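Local coordinates for protein Pbp related beta-lactamase (Pyrococcus abyssi, PDB 2QMI) that probably hydrolyses peptides as an SxxK-type serine peptidase of the penicillin-binding protein and beta-lactamase family, assembled into a self-compartmentalizing octamer, at residues A[366-377]-A[439-447]; A[384-392]-A[399-407]. One frame throughout, in Å; residues are numbered along the deposited sequence.

Contact 1 of 2, residues A[366-377]-A[439-447]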
loop_
_atom_site.group_PDB
_atom_site.type_symbol
_atom_site.label_atom_id
_atom_site.label_comp_id
_atom_site.label_asym_id
_atom_site.label_seq_id
_atom_site.Cartn_x
_atom_site.Cartn_y
_atom_site.Cartn_z
ATOM N N VAL A 366 -26.000 -13.212 19.551
ATOM C CA VAL A 366 -24.721 -13.407 20.210
ATOM C C VAL A 366 -23.538 -12.656 19.600
ATOM O O VAL A 366 -22.474 -12.561 20.220
ATOM C CB VAL A 366 -24.435 -14.938 20.300
ATOM C CG1 VAL A 366 -22.958 -15.227 20.243
ATOM C CG2 VAL A 366 -25.026 -15.482 21.588
ATOM N N GLU A 367 -23.719 -12.110 18.400
ATOM C CA GLU A 367 -22.648 -11.361 17.746
ATOM C C GLU A 367 -22.531 -9.972 18.360
ATOM O O GLU A 367 -23.530 -9.392 18.800
ATOM C CB GLU A 367 -22.910 -11.223 16.242
ATOM C CG GLU A 367 -23.031 -12.547 15.490
ATOM C CD GLU A 367 -23.289 -12.345 14.004
ATOM O OE1 GLU A 367 -24.208 -11.561 13.673
ATOM O OE2 GLU A 367 -22.579 -12.964 13.174
ATOM N N GLY A 368 -21.308 -9.448 18.371
ATOM C CA GLY A 368 -21.053 -8.133 18.932
ATOM C C GLY A 368 -19.702 -8.036 19.624
ATOM O O GLY A 368 -18.849 -8.915 19.469
ATOM N N ARG A 369 -19.499 -6.957 20.380
ATOM C CA ARG A 369 -18.245 -6.735 21.099
ATOM C C ARG A 369 -18.493 -7.013 22.578
ATOM O O ARG A 369 -19.500 -6.586 23.131
ATOM C CB ARG A 369 -17.765 -5.289 20.886
ATOM C CG ARG A 369 -16.456 -4.921 21.602
ATOM C CD ARG A 369 -15.784 -3.724 20.922
ATOM N NE ARG A 369 -14.590 -3.239 21.614
ATOM C CZ ARG A 369 -14.596 -2.645 22.809
ATOM N NH1 ARG A 369 -15.736 -2.457 23.465
ATOM N NH2 ARG A 369 -13.455 -2.226 23.349
ATOM N N TYR A 370 -17.578 -7.740 23.204
ATOM C CA TYR A 370 -17.700 -8.105 24.615
ATOM C C TYR A 370 -16.560 -7.531 25.456
ATOM O O TYR A 370 -15.397 -7.590 25.050
ATOM C CB TYR A 370 -17.710 -9.635 24.748
ATOM C CG TYR A 370 -18.983 -10.284 24.257
ATOM C CD1 TYR A 370 -19.974 -10.677 25.150
ATOM C CD2 TYR A 370 -19.208 -10.484 22.888
ATOM C CE1 TYR A 370 -21.158 -11.255 24.700
ATOM C CE2 TYR A 370 -20.387 -11.059 22.431
ATOM C CZ TYR A 370 -21.356 -11.444 23.341
ATOM O OH TYR A 370 -22.514 -12.035 22.899
ATOM N N MET A 371 -16.898 -6.997 26.630
ATOM C CA MET A 371 -15.900 -6.409 27.534
ATOM C C MET A 371 -15.805 -7.121 28.880
ATOM O O MET A 371 -16.796 -7.632 29.407
ATOM C CB MET A 371 -16.218 -4.936 27.818
ATOM C CG MET A 371 -16.327 -4.069 26.603
ATOM S SD MET A 371 -14.876 -4.260 25.585
ATOM C CE MET A 371 -13.742 -3.095 26.399
ATOM N N GLY A 372 -14.601 -7.127 29.442
ATOM C CA GLY A 372 -14.403 -7.744 30.736
ATOM C C GLY A 372 -14.730 -6.728 31.815
ATOM O O GLY A 372 -15.303 -5.671 31.527
ATOM N N TYR A 373 -14.367 -7.048 33.055
ATOM C CA TYR A 373 -14.607 -6.162 34.193
ATOM C C TYR A 373 -14.055 -4.767 33.890
ATOM O O TYR A 373 -12.855 -4.596 33.657
ATOM C CB TYR A 373 -13.930 -6.738 35.440
ATOM C CG TYR A 373 -13.953 -5.842 36.660
ATOM C CD1 TYR A 373 -15.054 -5.816 37.514
ATOM C CD2 TYR A 373 -12.847 -5.054 36.988
ATOM C CE1 TYR A 373 -15.052 -5.034 38.672
ATOM C CE2 TYR A 373 -12.835 -4.266 38.141
ATOM C CZ TYR A 373 -13.935 -4.263 38.978
ATOM O OH TYR A 373 -13.911 -3.509 40.127
ATOM N N LYS A 374 -14.943 -3.778 33.883
ATOM C CA LYS A 374 -14.553 -2.400 33.604
ATOM C C LYS A 374 -13.640 -2.263 32.378
ATOM O O LYS A 374 -12.666 -1.502 32.393
ATOM C CB LYS A 374 -13.884 -1.791 34.841
ATOM C CG LYS A 374 -14.838 -1.676 36.026
ATOM C CD LYS A 374 -14.201 -1.018 37.240
ATOM C CE LYS A 374 -15.175 -0.998 38.419
ATOM N NZ LYS A 374 -16.441 -0.261 38.124
ATOM N N GLY A 375 -13.953 -3.020 31.327
ATOM C CA GLY A 375 -13.196 -2.957 30.085
ATOM C C GLY A 375 -11.740 -3.405 30.042
ATOM O O GLY A 375 -10.974 -2.904 29.218
ATOM N N THR A 376 -11.349 -4.350 30.894
ATOM C CA THR A 376 -9.968 -4.829 30.888
ATOM C C THR A 376 -9.605 -5.559 29.595
ATOM O O THR A 376 -8.601 -5.241 28.952
ATOM C CB THR A 376 -9.688 -5.780 32.063
ATOM O OG1 THR A 376 -10.700 -6.792 32.105
ATOM C CG2 THR A 376 -9.654 -5.011 33.377
ATOM N N ILE A 377 -10.408 -6.552 29.226
ATOM C CA ILE A 377 -10.153 -7.308 28.002
ATOM C C ILE A 377 -11.320 -7.168 27.039
ATOM O O ILE A 377 -12.476 -7.054 27.461
ATOM C CB ILE A 377 -9.899 -8.803 28.296
ATOM C CG1 ILE A 377 -11.027 -9.378 29.160
ATOM C CG2 ILE A 377 -8.548 -8.966 28.984
ATOM C CD1 ILE A 377 -10.833 -10.834 29.512
ATOM N N PHE A 439 -16.933 -17.827 29.686
ATOM C CA PHE A 439 -16.036 -18.753 29.008
ATOM C C PHE A 439 -14.821 -19.090 29.878
ATOM O O PHE A 439 -13.940 -18.258 30.102
ATOM C CB PHE A 439 -15.598 -18.158 27.668
ATOM C CG PHE A 439 -14.712 -19.059 26.869
ATOM C CD1 PHE A 439 -15.106 -20.361 26.577
ATOM C CD2 PHE A 439 -13.476 -18.609 26.412
ATOM C CE1 PHE A 439 -14.282 -21.207 25.840
ATOM C CE2 PHE A 439 -12.641 -19.446 25.673
ATOM C CZ PHE A 439 -13.046 -20.748 25.387
ATOM N N GLU A 440 -14.789 -20.332 30.348
ATOM C CA GLU A 440 -13.739 -20.822 31.230
ATOM C C GLU A 440 -13.633 -19.919 32.460
ATOM O O GLU A 440 -14.548 -19.892 33.286
ATOM C CB GLU A 440 -12.387 -20.907 30.512
ATOM C CG GLU A 440 -11.316 -21.587 31.377
ATOM C CD GLU A 440 -10.010 -20.804 31.439
ATOM O OE1 GLU A 440 -10.061 -19.554 31.409
ATOM O OE2 GLU A 440 -8.937 -21.440 31.529
ATOM N N ARG A 441 -12.543 -19.164 32.576
ATOM C CA ARG A 441 -12.351 -18.290 33.734
ATOM C C ARG A 441 -12.989 -16.911 33.629
ATOM O O ARG A 441 -13.257 -16.278 34.640
ATOM C CB ARG A 441 -10.856 -18.085 34.005
ATOM C CG ARG A 441 -10.204 -17.028 33.102
ATOM C CD ARG A 441 -8.678 -17.067 33.184
ATOM N NE ARG A 441 -8.177 -18.405 32.889
ATOM C CZ ARG A 441 -6.924 -18.806 33.077
ATOM N NH1 ARG A 441 -6.013 -17.967 33.560
ATOM N NH2 ARG A 441 -6.593 -20.065 32.808
ATOM N N TYR A 442 -13.240 -16.444 32.416
ATOM C CA TYR A 442 -13.768 -15.096 32.231
ATOM C C TYR A 442 -15.280 -14.890 32.174
ATOM O O TYR A 442 -16.059 -15.821 31.987
ATOM C CB TYR A 442 -13.179 -14.501 30.951
ATOM C CG TYR A 442 -11.676 -14.634 30.805
ATOM C CD1 TYR A 442 -10.809 -13.772 31.472
ATOM C CD2 TYR A 442 -11.123 -15.598 29.957
ATOM C CE1 TYR A 442 -9.434 -13.855 31.295
ATOM C CE2 TYR A 442 -9.737 -15.691 29.774
ATOM C CZ TYR A 442 -8.904 -14.814 30.445
ATOM O OH TYR A 442 -7.544 -14.885 30.258
ATOM N N ARG A 443 -15.666 -13.630 32.354
ATOM C CA ARG A 443 -17.048 -13.183 32.239
ATOM C C ARG A 443 -16.912 -11.981 31.305
ATOM O O ARG A 443 -16.062 -11.119 31.529
ATOM C CB ARG A 443 -17.643 -12.715 33.572
ATOM C CG ARG A 443 -19.018 -12.058 33.363
ATOM C CD ARG A 443 -19.679 -11.553 34.642
ATOM N NE ARG A 443 -21.007 -11.003 34.363
ATOM C CZ ARG A 443 -21.838 -10.518 35.283
ATOM N NH1 ARG A 443 -21.494 -10.505 36.561
ATOM N NH2 ARG A 443 -23.023 -10.050 34.924
ATOM N N LEU A 444 -17.733 -11.936 30.265
ATOM C CA LEU A 444 -17.689 -10.848 29.289
ATOM C C LEU A 444 -19.108 -10.353 28.993
ATOM O O LEU A 444 -20.044 -11.148 28.904
ATOM C CB LEU A 444 -17.026 -11.346 28.001
ATOM C CG LEU A 444 -15.614 -11.915 28.179
ATOM C CD1 LEU A 444 -15.208 -12.713 26.950
ATOM C CD2 LEU A 444 -14.641 -10.777 28.441
ATOM N N ILE A 445 -19.268 -9.044 28.836
ATOM C CA ILE A 445 -20.590 -8.487 28.579
ATOM C C ILE A 445 -20.631 -7.675 27.291
ATOM O O ILE A 445 -19.911 -6.681 27.144
ATOM C CB ILE A 445 -21.045 -7.600 29.752
ATOM C CG1 ILE A 445 -20.987 -8.404 31.056
ATOM C CG2 ILE A 445 -22.466 -7.072 29.491
ATOM C CD1 ILE A 445 -21.252 -7.570 32.301
ATOM N N LYS A 446 -21.487 -8.106 26.370
ATOM C CA LYS A 446 -21.646 -7.462 25.065
ATOM C C LYS A 446 -21.873 -5.951 25.129
ATOM O O LYS A 446 -22.694 -5.476 25.907
ATOM C CB LYS A 446 -22.808 -8.119 24.317
ATOM C CG LYS A 446 -23.354 -7.313 23.140
ATOM C CD LYS A 446 -22.872 -7.834 21.796
ATOM C CE LYS A 446 -23.297 -9.281 21.598
ATOM N NZ LYS A 446 -24.744 -9.477 21.914
ATOM N N SER A 447 -21.136 -5.206 24.306
ATOM C CA SER A 447 -21.271 -3.749 24.230
ATOM C C SER A 447 -22.607 -3.368 23.571
ATOM O O SER A 447 -22.564 -2.793 22.458
ATOM C CB SER A 447 -20.131 -3.138 23.409
ATOM O OG SER A 447 -18.884 -3.236 24.078
ATOM O OXT SER A 447 -23.679 -3.651 24.165
HETATM O O HOH W 1 -13.403 -9.680 33.109
#

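Contact 2 of 2, residues A[384-392]-A[399-407]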
loop_
_atom_site.group_PDB
_atom_site.type_symbol
_atom_site.label_atom_id
_atom_site.label_comp_id
_atom_site.label_asym_id
_atom_site.label_seq_id
_atom_site.Cartn_x
_atom_site.Cartn_y
_atom_site.Cartn_z
ATOM N N ASP A 384 -20.622 -17.688 11.882
ATOM C CA ASP A 384 -20.323 -18.126 10.525
ATOM C C ASP A 384 -21.116 -19.371 10.187
ATOM O O ASP A 384 -20.668 -20.502 10.416
ATOM C CB ASP A 384 -18.843 -18.424 10.337
ATOM C CG ASP A 384 -18.520 -18.765 8.902
ATOM O OD1 ASP A 384 -18.869 -17.942 8.019
ATOM O OD2 ASP A 384 -17.931 -19.848 8.654
ATOM N N GLY A 385 -22.297 -19.158 9.621
ATOM C CA GLY A 385 -23.137 -20.283 9.289
ATOM C C GLY A 385 -23.541 -20.932 10.594
ATOM O O GLY A 385 -24.312 -20.357 11.364
ATOM N N ASP A 386 -22.987 -22.108 10.865
ATOM C CA ASP A 386 -23.323 -22.855 12.073
ATOM C C ASP A 386 -22.305 -22.717 13.211
ATOM O O ASP A 386 -22.524 -23.233 14.307
ATOM C CB ASP A 386 -23.464 -24.332 11.708
ATOM C CG ASP A 386 -24.356 -25.082 12.662
ATOM O OD1 ASP A 386 -24.039 -25.113 13.875
ATOM O OD2 ASP A 386 -25.380 -25.643 12.203
ATOM N N VAL A 387 -21.201 -22.017 12.962
ATOM C CA VAL A 387 -20.166 -21.879 13.980
ATOM C C VAL A 387 -20.059 -20.488 14.575
ATOM O O VAL A 387 -20.293 -19.482 13.902
ATOM C CB VAL A 387 -18.783 -22.308 13.414
ATOM C CG1 VAL A 387 -17.672 -21.974 14.391
ATOM C CG2 VAL A 387 -18.796 -23.812 13.132
ATOM N N VAL A 388 -19.716 -20.443 15.857
ATOM C CA VAL A 388 -19.562 -19.178 16.557
ATOM C C VAL A 388 -18.083 -18.987 16.844
ATOM O O VAL A 388 -17.441 -19.859 17.425
ATOM C CB VAL A 388 -20.334 -19.178 17.895
ATOM C CG1 VAL A 388 -20.193 -17.815 18.577
ATOM C CG2 VAL A 388 -21.804 -19.517 17.647
ATOM N N TYR A 389 -17.541 -17.847 16.430
ATOM C CA TYR A 389 -16.129 -17.566 16.646
ATOM C C TYR A 389 -15.912 -16.487 17.690
ATOM O O TYR A 389 -16.536 -15.429 17.636
ATOM C CB TYR A 389 -15.455 -17.128 15.344
ATOM C CG TYR A 389 -15.266 -18.231 14.319
ATOM C CD1 TYR A 389 -16.163 -18.397 13.256
ATOM C CD2 TYR A 389 -14.176 -19.100 14.404
ATOM C CE1 TYR A 389 -15.972 -19.407 12.299
ATOM C CE2 TYR A 389 -13.979 -20.105 13.464
ATOM C CZ TYR A 389 -14.875 -20.257 12.415
ATOM O OH TYR A 389 -14.662 -21.265 11.502
ATOM N N LEU A 390 -15.023 -16.762 18.640
ATOM C CA LEU A 390 -14.688 -15.801 19.684
ATOM C C LEU A 390 -13.236 -15.372 19.479
ATOM O O LEU A 390 -12.322 -16.189 19.598
ATOM C CB LEU A 390 -14.858 -16.439 21.061
ATOM C CG LEU A 390 -14.490 -15.570 22.264
ATOM C CD1 LEU A 390 -15.247 -14.247 22.203
ATOM C CD2 LEU A 390 -14.828 -16.321 23.539
ATOM N N ARG A 391 -13.019 -14.098 19.163
ATOM C CA ARG A 391 -11.662 -13.606 18.939
ATOM C C ARG A 391 -11.271 -12.465 19.878
ATOM O O ARG A 391 -12.121 -11.715 20.363
ATOM C CB ARG A 391 -11.496 -13.140 17.489
ATOM C CG ARG A 391 -10.036 -12.949 17.079
ATOM C CD ARG A 391 -9.898 -12.023 15.878
ATOM N NE ARG A 391 -10.460 -10.710 16.182
ATOM C CZ ARG A 391 -10.363 -9.648 15.386
ATOM N NH1 ARG A 391 -9.718 -9.740 14.225
ATOM N NH2 ARG A 391 -10.913 -8.491 15.749
ATOM N N ALA A 392 -9.971 -12.333 20.115
ATOM C CA ALA A 392 -9.455 -11.297 20.999
ATOM C C ALA A 392 -8.986 -10.055 20.240
ATOM O O ALA A 392 -8.199 -10.153 19.292
ATOM C CB ALA A 392 -8.313 -11.861 21.821
ATOM N N TYR A 399 -6.239 -13.538 19.026
ATOM C CA TYR A 399 -6.367 -14.963 18.688
ATOM C C TYR A 399 -7.843 -15.372 18.537
ATOM O O TYR A 399 -8.732 -14.678 19.040
ATOM C CB TYR A 399 -5.660 -15.834 19.741
ATOM C CG TYR A 399 -6.346 -15.902 21.086
ATOM C CD1 TYR A 399 -6.641 -14.740 21.805
ATOM C CD2 TYR A 399 -6.694 -17.137 21.652
ATOM C CE1 TYR A 399 -7.270 -14.804 23.059
ATOM C CE2 TYR A 399 -7.322 -17.210 22.904
ATOM C CZ TYR A 399 -7.608 -16.042 23.601
ATOM O OH TYR A 399 -8.235 -16.104 24.835
ATOM N N THR A 400 -8.095 -16.494 17.850
ATOM C CA THR A 400 -9.464 -16.973 17.595
ATOM C C THR A 400 -9.804 -18.402 18.039
ATOM O O THR A 400 -8.974 -19.314 17.936
ATOM C CB THR A 400 -9.802 -16.860 16.096
ATOM O OG1 THR A 400 -9.882 -15.477 15.731
ATOM C CG2 THR A 400 -11.135 -17.541 15.776
ATOM N N ILE A 401 -11.045 -18.579 18.506
ATOM C CA ILE A 401 -11.552 -19.869 18.977
ATOM C C ILE A 401 -12.843 -20.275 18.256
ATOM O O ILE A 401 -13.739 -19.444 18.052
ATOM C CB ILE A 401 -11.887 -19.818 20.486
ATOM C CG1 ILE A 401 -10.621 -19.564 21.299
ATOM C CG2 ILE A 401 -12.560 -21.112 20.925
ATOM C CD1 ILE A 401 -10.875 -19.467 22.793
ATOM N N PRO A 402 -12.951 -21.560 17.857
ATOM C CA PRO A 402 -14.140 -22.077 17.170
ATOM C C PRO A 402 -15.101 -22.686 18.188
ATOM O O PRO A 402 -14.714 -23.575 18.944
ATOM C CB PRO A 402 -13.562 -23.131 16.234
ATOM C CG PRO A 402 -12.472 -23.723 17.080
ATOM C CD PRO A 402 -11.815 -22.493 17.702
ATOM N N LEU A 403 -16.342 -22.207 18.214
ATOM C CA LEU A 403 -17.341 -22.723 19.155
ATOM C C LEU A 403 -18.508 -23.445 18.475
ATOM O O LEU A 403 -19.122 -22.925 17.536
ATOM C CB LEU A 403 -17.895 -21.586 20.016
ATOM C CG LEU A 403 -16.925 -20.798 20.900
ATOM C CD1 LEU A 403 -17.714 -19.742 21.659
ATOM C CD2 LEU A 403 -16.209 -21.724 21.874
ATOM N N PHE A 404 -18.815 -24.641 18.963
ATOM C CA PHE A 404 -19.901 -25.446 18.416
ATOM C C PHE A 404 -21.112 -25.441 19.338
ATOM O O PHE A 404 -21.032 -25.909 20.471
ATOM C CB PHE A 404 -19.435 -26.894 18.231
ATOM C CG PHE A 404 -18.517 -27.103 17.057
ATOM C CD1 PHE A 404 -17.737 -26.062 16.562
ATOM C CD2 PHE A 404 -18.408 -28.359 16.473
ATOM C CE1 PHE A 404 -16.858 -26.270 15.502
ATOM C CE2 PHE A 404 -17.534 -28.582 15.414
ATOM C CZ PHE A 404 -16.756 -27.535 14.927
ATOM N N PRO A 405 -22.254 -24.915 18.866
ATOM C CA PRO A 405 -23.451 -24.891 19.709
ATOM C C PRO A 405 -23.921 -26.305 20.020
ATOM O O PRO A 405 -24.128 -27.104 19.110
ATOM C CB PRO A 405 -24.454 -24.119 18.856
ATOM C CG PRO A 405 -23.588 -23.187 18.085
ATOM C CD PRO A 405 -22.460 -24.096 17.658
ATOM N N GLU A 406 -24.079 -26.608 21.306
ATOM C CA GLU A 406 -24.522 -27.924 21.749
ATOM C C GLU A 406 -25.911 -27.778 22.335
ATOM O O GLU A 406 -26.623 -28.765 22.508
ATOM C CB GLU A 406 -23.579 -28.475 22.823
ATOM C CG GLU A 406 -24.004 -29.811 23.434
ATOM C CD GLU A 406 -23.286 -30.106 24.755
ATOM O OE1 GLU A 406 -22.051 -30.330 24.738
ATOM O OE2 GLU A 406 -23.954 -30.106 25.820
ATOM N N VAL A 407 -26.288 -26.541 22.649
ATOM C CA VAL A 407 -27.604 -26.269 23.219
ATOM C C VAL A 407 -28.097 -24.872 22.835
ATOM O O VAL A 407 -27.464 -23.863 23.176
ATOM C CB VAL A 407 -27.582 -26.386 24.770
ATOM C CG1 VAL A 407 -28.979 -26.119 25.339
ATOM C CG2 VAL A 407 -27.115 -27.778 25.188
#

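Contact 1 of 2, residues A[366-377]-A[439-447]
Met371 and Ile445 exchange two backbone hydrogen bonds, Ile445 N to Met371 O at 2.9 Å and Met371 N to Ile445 O at 3.1 Å, as an antiparallel hydrogen-bonded pair. Toward the C-terminus, Ser447 N is modelled as a donor to Arg369 O at a distance too short to be relied on. The extended side chain of Arg369 runs past Ser447, whose OG sits at the guanidinium edge, 3.3 Å from NH1; this bond is weak, and the place of NH1 is uncertain. Tyr370 and Lys446 form the neighbouring non-hydrogen-bonded pair. Lys446 CB lies over one face of the phenol, 3.8 Å from the Tyr370 ring centroid, in a CH-pi contact. With CG trans to its own nitrogen (chi1 163°) and three bends further along, the lysine then follows the same face toward the phenol end of the ring, and its NZ is hydrogen-bonded to Lys365 O. Tyr370 OH donates to Val366 O at 2.7 Å, approaching from above the carbonyl plane, which fixes the far end of the ring. Gly368 CA lies tightly against Lys446 CD, and the lysine chain fills the side where a side chain would otherwise stand. At the base of the ring, Tyr370 CB meets Leu444 CB at 3.7 Å, and the Leu444 CD2 branch is crossed by Ile377 CG1 at about a right angle. Ile377 CD1 reaches onward to Tyr442 CD1 at 3.5 Å, approaching that ring obliquely; the Tyr442 hydroxyl bonds Glu118 of a neighbouring subunit. A water accepts from Tyr373 N and donates weakly to Arg443 O where the two strands diverge. The barrel's first and last strands are thus joined by few backbone bonds, and the aliphatic part of Lys446 packed on a tethered Tyr370 extends the seam, while the lysine's charge is directed to backbone oxygen.

Contact 2 of 2, residues A[384-392]-A[399-407]
Pro402 stands within a regular strand, opposite Tyr389, where the missing N-H breaks no bond to strand 387-392, because the pair is non-hydrogen-bonded. Its CB lies 4.1 Å from Tyr389 CE2, and the CG2 methyl of Thr400 approaches Tyr389 CD2 obliquely at 3.7 Å. Val387 CG1 lies over one face of the Tyr389 ring, toward its rim, while Val387 CG2 meets Phe404 CE1 at 3.9 Å. Hydrogen-bonded pairs flank the proline. Leu403 N reaches Val388 O at 2.7 Å and Ile401 N reaches Leu390 O at 2.9 Å, each answered by a bond in return; Ala392 N to Tyr399 O adds a fifth. On the inner face Val388 CB meets Leu403 CB at 4.0 Å, with Leu390 and Ile401 alongside, and Pro405 CG rests against Val388 CG2. On the outer face Tyr389 and Pro402 pack reciprocally on Pro402 and Tyr389 of a neighbouring subunit, and Phe404 stacks on Phe404 of that subunit. The arrangement is an antiparallel beta hairpin in the eight-stranded barrel of the Pab87 octamerisation domain, with one face turned to the core and the other to a subunit interface.

Contacts 1 and 2 belong to one closed antiparallel barrel: 384-392 and 399-407 are adjacent along the chain, whereas 366-377 and 439-447 close the barrel between its first and last strands. Their centres are 15 Å apart, yet they meet in the core. Phe439 reaches into the interior, with CE2 3.4 Å from Ile401 CD1 and CD2 3.9 Å from Leu390 CD2, while Val366 CG1 lies 4.1 Å from Val388 CG1. Both contacts also face neighbouring subunits. At contact 1, Arg441 packs on Tyr160 of a neighbouring subunit, a residue that probably belongs to that subunit's SxxK-type active site, so the barrel may border a partner's catalytic pocket.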